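Local coordinates for DNA polymerase sliding clamp (Archaeoglobus fulgidus, PDB 1RWZ), which forms a homotrimeric ring that probably encircles DNA as a moving platform, tethering the polymerase and other proteins during replication, at residues A[3-8]-A[55-60]; A[32-37]-A[49-54]; A[150-155]-A[163-168]. All blocks are in the same frame, centred on the assembly; numbering follows the deposited sequence.

Contact 1. Residues A[3-8]-A[55-60]; sequences DVIMTG and SFEVYN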
loop_
_atom_site.group_PDB
_atom_site.type_symbol
_atom_site.label_atom_id
_atom_site.label_comp_id
_atom_site.label_asym_id
_atom_site.label_seq_id
_atom_site.Cartn_x
_atom_site.Cartn_y
_atom_site.Cartn_z
ATOM N N ASP A 3 23.724 21.962 18.180
ATOM C CA ASP A 3 22.798 22.451 17.171
ATOM C C ASP A 3 23.244 21.900 15.831
ATOM O O ASP A 3 24.260 22.323 15.283
ATOM C CB ASP A 3 22.784 23.980 17.144
ATOM C CG ASP A 3 21.815 24.534 16.123
ATOM O OD1 ASP A 3 20.869 23.810 15.742
ATOM O OD2 ASP A 3 21.991 25.700 15.705
ATOM N N VAL A 4 22.485 20.940 15.317
ATOM C CA VAL A 4 22.820 20.317 14.045
ATOM C C VAL A 4 21.624 20.293 13.107
ATOM O O VAL A 4 20.476 20.327 13.543
ATOM C CB VAL A 4 23.323 18.864 14.255
ATOM C CG1 VAL A 4 24.479 18.853 15.242
ATOM C CG2 VAL A 4 22.189 17.977 14.767
ATOM N N ILE A 5 21.902 20.247 11.810
ATOM C CA ILE A 5 20.852 20.190 10.808
ATOM C C ILE A 5 21.196 19.038 9.875
ATOM O O ILE A 5 22.324 18.929 9.396
ATOM C CB ILE A 5 20.744 21.517 10.028
ATOM C CG1 ILE A 5 20.345 22.639 10.996
ATOM C CG2 ILE A 5 19.714 21.387 8.905
ATOM C CD1 ILE A 5 20.132 24.001 10.332
ATOM N N MET A 6 20.217 18.172 9.641
ATOM C CA MET A 6 20.407 16.992 8.809
ATOM C C MET A 6 19.164 16.754 7.957
ATOM O O MET A 6 18.106 17.301 8.248
ATOM C CB MET A 6 20.637 15.786 9.721
ATOM C CG MET A 6 19.419 15.454 10.589
ATOM S SD MET A 6 19.841 14.581 12.122
ATOM C CE MET A 6 20.443 13.069 11.467
ATOM N N THR A 7 19.282 15.940 6.912
ATOM C CA THR A 7 18.119 15.660 6.078
ATOM C C THR A 7 17.169 14.747 6.850
ATOM O O THR A 7 17.599 13.972 7.711
ATOM C CB THR A 7 18.495 14.950 4.764
ATOM O OG1 THR A 7 18.916 13.606 5.042
ATOM C CG2 THR A 7 19.614 15.698 4.060
ATOM N N GLY A 8 15.881 14.851 6.541
ATOM C CA GLY A 8 14.892 14.021 7.205
ATOM C C GLY A 8 15.183 12.545 7.013
ATOM O O GLY A 8 15.058 11.751 7.949
ATOM N N SER A 55 28.489 14.894 6.995
ATOM C CA SER A 55 27.250 14.363 6.435
ATOM C C SER A 55 26.073 15.243 6.844
ATOM O O SER A 55 24.973 15.109 6.313
ATOM C CB SER A 55 27.014 12.923 6.900
ATOM O OG SER A 55 27.934 12.049 6.262
ATOM N N PHE A 56 26.320 16.137 7.795
ATOM C CA PHE A 56 25.308 17.079 8.279
ATOM C C PHE A 56 25.360 18.352 7.432
ATOM O O PHE A 56 26.396 18.667 6.850
ATOM C CB PHE A 56 25.604 17.477 9.727
ATOM C CG PHE A 56 25.311 16.404 10.733
ATOM C CD1 PHE A 56 24.085 16.370 11.394
ATOM C CD2 PHE A 56 26.262 15.435 11.033
ATOM C CE1 PHE A 56 23.814 15.382 12.345
ATOM C CE2 PHE A 56 26.005 14.446 11.977
ATOM C CZ PHE A 56 24.778 14.419 12.636
ATOM N N GLU A 57 24.252 19.087 7.369
ATOM C CA GLU A 57 24.235 20.343 6.623
ATOM C C GLU A 57 24.913 21.364 7.534
ATOM O O GLU A 57 25.660 22.233 7.077
ATOM C CB GLU A 57 22.799 20.785 6.325
ATOM C CG GLU A 57 21.935 19.711 5.672
ATOM C CD GLU A 57 22.604 19.059 4.476
ATOM O OE1 GLU A 57 23.204 19.785 3.653
ATOM O OE2 GLU A 57 22.521 17.819 4.350
ATOM N N VAL A 58 24.627 21.247 8.829
ATOM C CA VAL A 58 25.210 22.104 9.860
ATOM C C VAL A 58 25.534 21.212 11.058
ATOM O O VAL A 58 24.722 20.377 11.451
ATOM C CB VAL A 58 24.228 23.205 10.339
ATOM C CG1 VAL A 58 24.844 23.969 11.505
ATOM C CG2 VAL A 58 23.907 24.168 9.196
ATOM N N TYR A 59 26.720 21.383 11.634
ATOM C CA TYR A 59 27.116 20.590 12.793
ATOM C C TYR A 59 27.874 21.506 13.748
ATOM O O TYR A 59 29.088 21.682 13.623
ATOM C CB TYR A 59 28.008 19.413 12.369
ATOM C CG TYR A 59 28.243 18.394 13.466
ATOM C CD1 TYR A 59 27.275 17.435 13.773
ATOM C CD2 TYR A 59 29.414 18.413 14.225
ATOM C CE1 TYR A 59 27.470 16.521 14.809
ATOM C CE2 TYR A 59 29.616 17.506 15.265
ATOM C CZ TYR A 59 28.639 16.564 15.552
ATOM O OH TYR A 59 28.826 15.670 16.585
ATOM N N ASN A 60 27.147 22.094 14.696
ATOM C CA ASN A 60 27.747 23.006 15.663
ATOM C C ASN A 60 27.593 22.529 17.092
ATOM O O ASN A 60 26.491 22.535 17.635
ATOM C CB ASN A 60 27.118 24.397 15.561
ATOM C CG ASN A 60 27.319 25.033 14.207
ATOM O OD1 ASN A 60 28.395 24.940 13.620
ATOM N ND2 ASN A 60 26.287 25.704 13.709
HETATM O O HOH W 1 22.246 15.929 6.320
#
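Val4 holds CG1 beside its own backbone N (chi1 -54°) and Tyr59 places CG anti to the backbone N (chi1 -169°), which lays the two side chains side by side, Val4 CG1 3.5 Å from Tyr59 CD1. Tyr59 CD1 in turn sits over one face of the Phe56 ring, offset toward its rim. Val4 CB and Met6 CB approach that ring obliquely near CD1, and Met6 SD, 5.3 Å from the ring centroid and well off its normal, adds a Met-aromatic contact.

Strand 3-7 runs antiparallel to 58-60, an outermost strand of its sheet within the chain; strand 86-91 flanks 3-7 on the other side. The regular ladder includes Ile5 N to Val58 O (2.8 Å) and ends in a classic beta bulge, where Glu57 and Val58 both face Ile5. Ile5 O takes a firm bond from Glu57 N (2.8 Å) and a weak one from Val58 N (3.3 Å), and it also lies at the edge of the Phe56 ring, in its plane.

On the face with Asp3 and Asn60, Ile5 CB and Val58 CB meet at 3.9 Å. Beyond the bulge the two segments are bridged by a water: it accepts from Thr7 N and donates to Ser55 O and to Glu57 OE2 (2.7 Å). Thr7 OG1 caps Leu10 N of helix 8-19.

Contact 2. Residues A[32-37]-A[49-54]; sequences KGLHSR and VDIPKD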
loop_
_atom_site.group_PDB
_atom_site.type_symbol
_atom_site.label_atom_id
_atom_site.label_comp_id
_atom_site.label_asym_id
_atom_site.label_seq_id
_atom_site.Cartn_x
_atom_site.Cartn_y
_atom_site.Cartn_z
ATOM N N LYS A 32 34.058 14.743 15.750
ATOM C CA LYS A 32 34.076 14.120 14.429
ATOM C C LYS A 32 32.692 13.780 13.871
ATOM O O LYS A 32 32.557 13.478 12.681
ATOM C CB LYS A 32 34.936 12.851 14.472
ATOM C CG LYS A 32 34.308 11.687 15.235
ATOM C CD LYS A 32 35.306 11.002 16.175
ATOM C CE LYS A 32 35.340 11.659 17.563
ATOM N NZ LYS A 32 35.714 13.106 17.555
ATOM N N GLY A 33 31.671 13.825 14.723
ATOM C CA GLY A 33 30.323 13.517 14.269
ATOM C C GLY A 33 29.496 12.775 15.303
ATOM O O GLY A 33 29.882 12.674 16.469
ATOM N N LEU A 34 28.353 12.249 14.873
ATOM C CA LEU A 34 27.460 11.519 15.765
ATOM C C LEU A 34 27.800 10.034 15.825
ATOM O O LEU A 34 28.106 9.409 14.808
ATOM C CB LEU A 34 26.008 11.712 15.308
ATOM C CG LEU A 34 24.874 11.055 16.105
ATOM C CD1 LEU A 34 23.580 11.811 15.843
ATOM C CD2 LEU A 34 24.727 9.588 15.715
ATOM N N HIS A 35 27.754 9.473 17.031
ATOM C CA HIS A 35 28.040 8.060 17.235
ATOM C C HIS A 35 27.054 7.459 18.229
ATOM O O HIS A 35 26.679 8.108 19.202
ATOM C CB HIS A 35 29.459 7.874 17.781
ATOM C CG HIS A 35 29.801 6.448 18.090
ATOM N ND1 HIS A 35 30.108 5.526 17.112
ATOM C CD2 HIS A 35 29.836 5.775 19.265
ATOM C CE1 HIS A 35 30.317 4.347 17.671
ATOM N NE2 HIS A 35 30.157 4.471 18.976
ATOM N N SER A 36 26.631 6.225 17.975
ATOM C CA SER A 36 25.717 5.527 18.876
ATOM C C SER A 36 25.851 4.024 18.667
ATOM O O SER A 36 25.925 3.551 17.535
ATOM C CB SER A 36 24.266 5.953 18.630
ATOM O OG SER A 36 23.399 5.372 19.597
ATOM N N ARG A 37 25.889 3.275 19.763
ATOM C CA ARG A 37 26.018 1.826 19.679
ATOM C C ARG A 37 25.100 1.196 20.717
ATOM O O ARG A 37 24.873 1.776 21.783
ATOM C CB ARG A 37 27.466 1.411 19.941
ATOM C CG ARG A 37 27.902 1.646 21.375
ATOM C CD ARG A 37 29.363 1.314 21.602
ATOM N NE ARG A 37 30.251 2.335 21.060
ATOM C CZ ARG A 37 31.540 2.424 21.360
ATOM N NH1 ARG A 37 32.080 1.551 22.200
ATOM N NH2 ARG A 37 32.289 3.377 20.822
ATOM N N VAL A 49 26.276 3.014 14.926
ATOM C CA VAL A 49 25.951 4.086 13.993
ATOM C C VAL A 49 26.966 5.218 14.051
ATOM O O VAL A 49 27.328 5.694 15.127
ATOM C CB VAL A 49 24.554 4.692 14.292
ATOM C CG1 VAL A 49 24.299 5.893 13.384
ATOM C CG2 VAL A 49 23.470 3.646 14.091
ATOM N N ASP A 50 27.418 5.648 12.879
ATOM C CA ASP A 50 28.357 6.747 12.779
ATOM C C ASP A 50 27.921 7.693 11.670
ATOM O O ASP A 50 27.741 7.270 10.528
ATOM C CB ASP A 50 29.774 6.245 12.469
ATOM C CG ASP A 50 30.467 5.652 13.683
ATOM O OD1 ASP A 50 30.625 4.414 13.739
ATOM O OD2 ASP A 50 30.852 6.429 14.585
ATOM N N ILE A 51 27.724 8.960 12.019
ATOM C CA ILE A 51 27.372 9.979 11.034
ATOM C C ILE A 51 28.464 11.041 11.123
ATOM O O ILE A 51 28.465 11.869 12.035
ATOM C CB ILE A 51 26.021 10.670 11.322
ATOM C CG1 ILE A 51 24.909 9.638 11.493
ATOM C CG2 ILE A 51 25.672 11.599 10.148
ATOM C CD1 ILE A 51 23.540 10.268 11.762
ATOM N N PRO A 52 29.422 11.021 10.184
ATOM C CA PRO A 52 30.515 12.002 10.184
ATOM C C PRO A 52 29.950 13.418 10.132
ATOM O O PRO A 52 28.906 13.655 9.524
ATOM C CB PRO A 52 31.293 11.653 8.915
ATOM C CG PRO A 52 31.022 10.188 8.736
ATOM C CD PRO A 52 29.552 10.086 9.052
ATOM N N LYS A 53 30.642 14.364 10.758
ATOM C CA LYS A 53 30.175 15.745 10.771
ATOM C C LYS A 53 29.883 16.289 9.378
ATOM O O LYS A 53 28.954 17.074 9.202
ATOM C CB LYS A 53 31.197 16.646 11.468
ATOM C CG LYS A 53 32.555 16.693 10.797
ATOM C CD LYS A 53 33.501 17.611 11.562
ATOM C CE LYS A 53 34.864 17.676 10.889
ATOM N NZ LYS A 53 35.804 18.562 11.629
ATOM N N ASP A 54 30.659 15.866 8.384
ATOM C CA ASP A 54 30.446 16.360 7.029
ATOM C C ASP A 54 29.182 15.833 6.352
ATOM O O ASP A 54 28.834 16.282 5.262
ATOM C CB ASP A 54 31.679 16.084 6.161
ATOM C CG ASP A 54 32.890 16.890 6.607
ATOM O OD1 ASP A 54 32.722 18.093 6.910
ATOM O OD2 ASP A 54 34.008 16.331 6.656
HETATM O O HOH W 2 31.118 9.512 14.178
#
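The His35 imidazole is held by its edge at both nitrogens: Asp50 OD2 lies near the ring plane at ND1, and Arg37 NE lies in it at NE2. ND1 donates to Asp50 OD2 over 2.8 Å with an angle of 157° at the hydrogen; the ring and carboxylate planes are 34° apart, and ND1 comes to OD2 from above the carboxylate plane. Arg37 NE donates to His35 NE2 (3.0 Å), each group lying in the plane of the other. Two bonds at separate points of the rim thus fix the rotation of the ring, and the nearby carboxylate would probably polarise it. Torsions explain the reach: His35 CG stands anti to its backbone N, and Asp50 CG lies beside its own N (chi1 -77°), which brings the carboxylate to ND1. A water donates to both Asp50 OD2 and Leu34 O, its oxygen 3.1 Å from each.

Leu34 and Ile51 point to the other face of the sheet, lying side by side with CB to CB at 4.1 Å; Val49 and Ser36 share that face, which packs on helix 8-19 through Val14 and Ile18. The Ser36 hydroxyl bonds to Arg26 O.

Backbone pairing is nearly exactly antiparallel, and Leu34 N to Ile51 O and Ile51 N to Leu34 O are both 2.9 Å. At the far end Lys53 N still donates to Lys32 O, where strand 45-52 gives way to a 3-10 turn. Gly33, at positive phi, brings its CA to 3.3 Å from Ile51 O. The whole is a beta hairpin of strands 33-39 and 45-52 in the N-terminal domain of a PCNA-type DNA clamp, with helix 8-19 against one face.

Contact 3. Residues A[150-155]-A[163-168]; sequences DQVIFR and IEAKGD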
loop_
_atom_site.group_PDB
_atom_site.type_symbol
_atom_site.label_atom_id
_atom_site.label_comp_id
_atom_site.label_asym_id
_atom_site.label_seq_id
_atom_site.Cartn_x
_atom_site.Cartn_y
_atom_site.Cartn_z
ATOM N N ASP A 150 14.808 -20.603 8.402
ATOM C CA ASP A 150 14.959 -19.532 9.372
ATOM C C ASP A 150 16.447 -19.356 9.681
ATOM O O ASP A 150 16.831 -18.561 10.535
ATOM C CB ASP A 150 14.153 -19.842 10.640
ATOM C CG ASP A 150 14.637 -21.082 11.357
ATOM O OD1 ASP A 150 15.144 -22.007 10.691
ATOM O OD2 ASP A 150 14.489 -21.137 12.598
ATOM N N GLN A 151 17.277 -20.104 8.958
ATOM C CA GLN A 151 18.730 -20.044 9.109
ATOM C C GLN A 151 19.403 -20.082 7.746
ATOM O O GLN A 151 18.922 -20.741 6.829
ATOM C CB GLN A 151 19.243 -21.232 9.916
ATOM C CG GLN A 151 18.727 -21.297 11.320
ATOM C CD GLN A 151 19.164 -22.563 12.026
ATOM O OE1 GLN A 151 19.099 -22.655 13.244
ATOM N NE2 GLN A 151 19.606 -23.551 11.256
ATOM N N VAL A 152 20.525 -19.383 7.622
ATOM C CA VAL A 152 21.267 -19.358 6.368
ATOM C C VAL A 152 22.758 -19.476 6.612
ATOM O O VAL A 152 23.271 -19.048 7.648
ATOM C CB VAL A 152 21.032 -18.051 5.578
ATOM C CG1 VAL A 152 19.617 -18.002 5.059
ATOM C CG2 VAL A 152 21.325 -16.850 6.462
ATOM N N ILE A 153 23.452 -20.069 5.652
ATOM C CA ILE A 153 24.893 -20.208 5.737
ATOM C C ILE A 153 25.527 -19.156 4.833
ATOM O O ILE A 153 25.091 -18.976 3.695
ATOM C CB ILE A 153 25.363 -21.589 5.236
ATOM C CG1 ILE A 153 24.926 -22.679 6.216
ATOM C CG2 ILE A 153 26.877 -21.599 5.073
ATOM C CD1 ILE A 153 25.204 -24.089 5.728
ATOM N N PHE A 154 26.519 -18.441 5.357
ATOM C CA PHE A 154 27.270 -17.466 4.570
ATOM C C PHE A 154 28.574 -18.196 4.301
ATOM O O PHE A 154 29.216 -18.696 5.229
ATOM C CB PHE A 154 27.575 -16.190 5.359
ATOM C CG PHE A 154 26.432 -15.217 5.428
ATOM C CD1 PHE A 154 26.651 -13.915 5.870
ATOM C CD2 PHE A 154 25.140 -15.595 5.080
ATOM C CE1 PHE A 154 25.599 -13.004 5.965
ATOM C CE2 PHE A 154 24.083 -14.689 5.169
ATOM C CZ PHE A 154 24.312 -13.395 5.611
ATOM N N ARG A 155 28.972 -18.260 3.039
ATOM C CA ARG A 155 30.186 -18.969 2.677
ATOM C C ARG A 155 31.019 -18.159 1.696
ATOM O O ARG A 155 30.496 -17.603 0.734
ATOM C CB ARG A 155 29.799 -20.318 2.070
ATOM C CG ARG A 155 30.930 -21.143 1.508
ATOM C CD ARG A 155 30.353 -22.404 0.874
ATOM N NE ARG A 155 31.329 -23.123 0.060
ATOM C CZ ARG A 155 31.035 -24.188 -0.680
ATOM N NH1 ARG A 155 29.794 -24.656 -0.708
ATOM N NH2 ARG A 155 31.981 -24.784 -1.393
ATOM N N ILE A 163 25.191 -17.548 -0.185
ATOM C CA ILE A 163 24.254 -17.502 0.931
ATOM C C ILE A 163 23.354 -18.696 0.628
ATOM O O ILE A 163 22.704 -18.736 -0.420
ATOM C CB ILE A 163 23.412 -16.210 0.945
ATOM C CG1 ILE A 163 24.306 -15.003 1.258
ATOM C CG2 ILE A 163 22.311 -16.319 2.007
ATOM C CD1 ILE A 163 23.570 -13.672 1.231
ATOM N N GLU A 164 23.330 -19.675 1.527
ATOM C CA GLU A 164 22.542 -20.880 1.298
ATOM C C GLU A 164 21.525 -21.168 2.391
ATOM O O GLU A 164 21.785 -20.945 3.573
ATOM C CB GLU A 164 23.477 -22.087 1.168
ATOM C CG GLU A 164 24.750 -21.797 0.391
ATOM C CD GLU A 164 25.688 -22.988 0.317
ATOM O OE1 GLU A 164 25.851 -23.692 1.339
ATOM O OE2 GLU A 164 26.276 -23.213 -0.761
ATOM N N ALA A 165 20.365 -21.673 1.982
ATOM C CA ALA A 165 19.305 -22.022 2.918
ATOM C C ALA A 165 18.722 -23.359 2.480
ATOM O O ALA A 165 18.518 -23.600 1.287
ATOM C CB ALA A 165 18.224 -20.946 2.926
ATOM N N LYS A 166 18.462 -24.235 3.444
ATOM C CA LYS A 166 17.911 -25.546 3.131
ATOM C C LYS A 166 16.659 -25.836 3.936
ATOM O O LYS A 166 16.591 -25.537 5.125
ATOM C CB LYS A 166 18.950 -26.636 3.403
ATOM C CG LYS A 166 20.214 -26.510 2.573
ATOM C CD LYS A 166 21.180 -27.647 2.870
ATOM C CE LYS A 166 22.412 -27.574 1.979
ATOM N NZ LYS A 166 22.052 -27.675 0.534
ATOM N N GLY A 167 15.664 -26.410 3.270
ATOM C CA GLY A 167 14.421 -26.755 3.932
ATOM C C GLY A 167 14.247 -28.255 3.840
ATOM O O GLY A 167 15.170 -28.958 3.436
ATOM N N ASP A 168 13.073 -28.757 4.201
ATOM C CA ASP A 168 12.838 -30.193 4.133
ATOM C C ASP A 168 12.886 -30.723 2.704
ATOM O O ASP A 168 13.570 -31.710 2.429
ATOM C CB ASP A 168 11.488 -30.546 4.764
ATOM C CG ASP A 168 11.499 -30.416 6.275
ATOM O OD1 ASP A 168 12.376 -31.033 6.919
ATOM O OD2 ASP A 168 10.627 -29.705 6.822
HETATM O O HOH W 3 19.341 -23.386 6.190
#
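Ile153 and Glu164 grip each other through a pair of backbone hydrogen bonds, Ile153 N to Glu164 O at 2.8 Å and Glu164 N to Ile153 O at 2.9 Å. They belong to a beta hairpin of strands 151-157 and 160-166 in the C-terminal domain of the clamp subunit, flanked by strands 189-194 and 170-176.

The strand directions differ by 148°. Toward Lys166 the direct pairing gives way to a water, which donates to Gln151 O (2.8 Å) and accepts from Lys166 N (3.0 Å).

Glu164 shares the face with Ile153, and its extended side chain and that of Arg155 slant across one another in a long salt bridge, Arg155 NH1 to Glu164 OE2 at 3.8 Å. The guanidinium and carboxylate planes are 88° apart, a turn that rules out a parallel, two-pronged pairing. Arg155 NE also makes a weak, long ion pair with Asp157.

Phe154 and Ile163 point to the other face. Helices 135-146 and 195-201 cover these two side chains together with Val152 and Ala165. Phe154 CG lies beside the backbone N (chi1 -80°), which sets its ring alongside Ile163; the ring also meets Phe193 edge to face. Val152 CG1 touches Ala165 CB at 3.9 Å. Ile163 CG1 comes obliquely to the Phe154 ring, 3.9 Å from CE2.

Contacts 1 and 2 lie in the N-terminal domain, centres 11 Å apart, whereas contact 3 lies in the C-terminal domain, its centre about 41 Å from that of contact 1 and 34 Å from that of contact 2. The first two touch: Phe56 CE2 packs on Ile51 CG2 at 3.4 Å, and Tyr59 OH, bonded to Leu30 O, probably also hydrogen-bonds Gly33 O, joining two sheets. Contacts 2 and 3 are largely buried hairpins with a mainly apolar, helix-covered face, but contact 2 bears a His-carboxylate pair on its other face where contact 3 has a long salt bridge. Contact 1, only partly buried, joins strands distant in sequence and contains aromatic packing and a beta bulge.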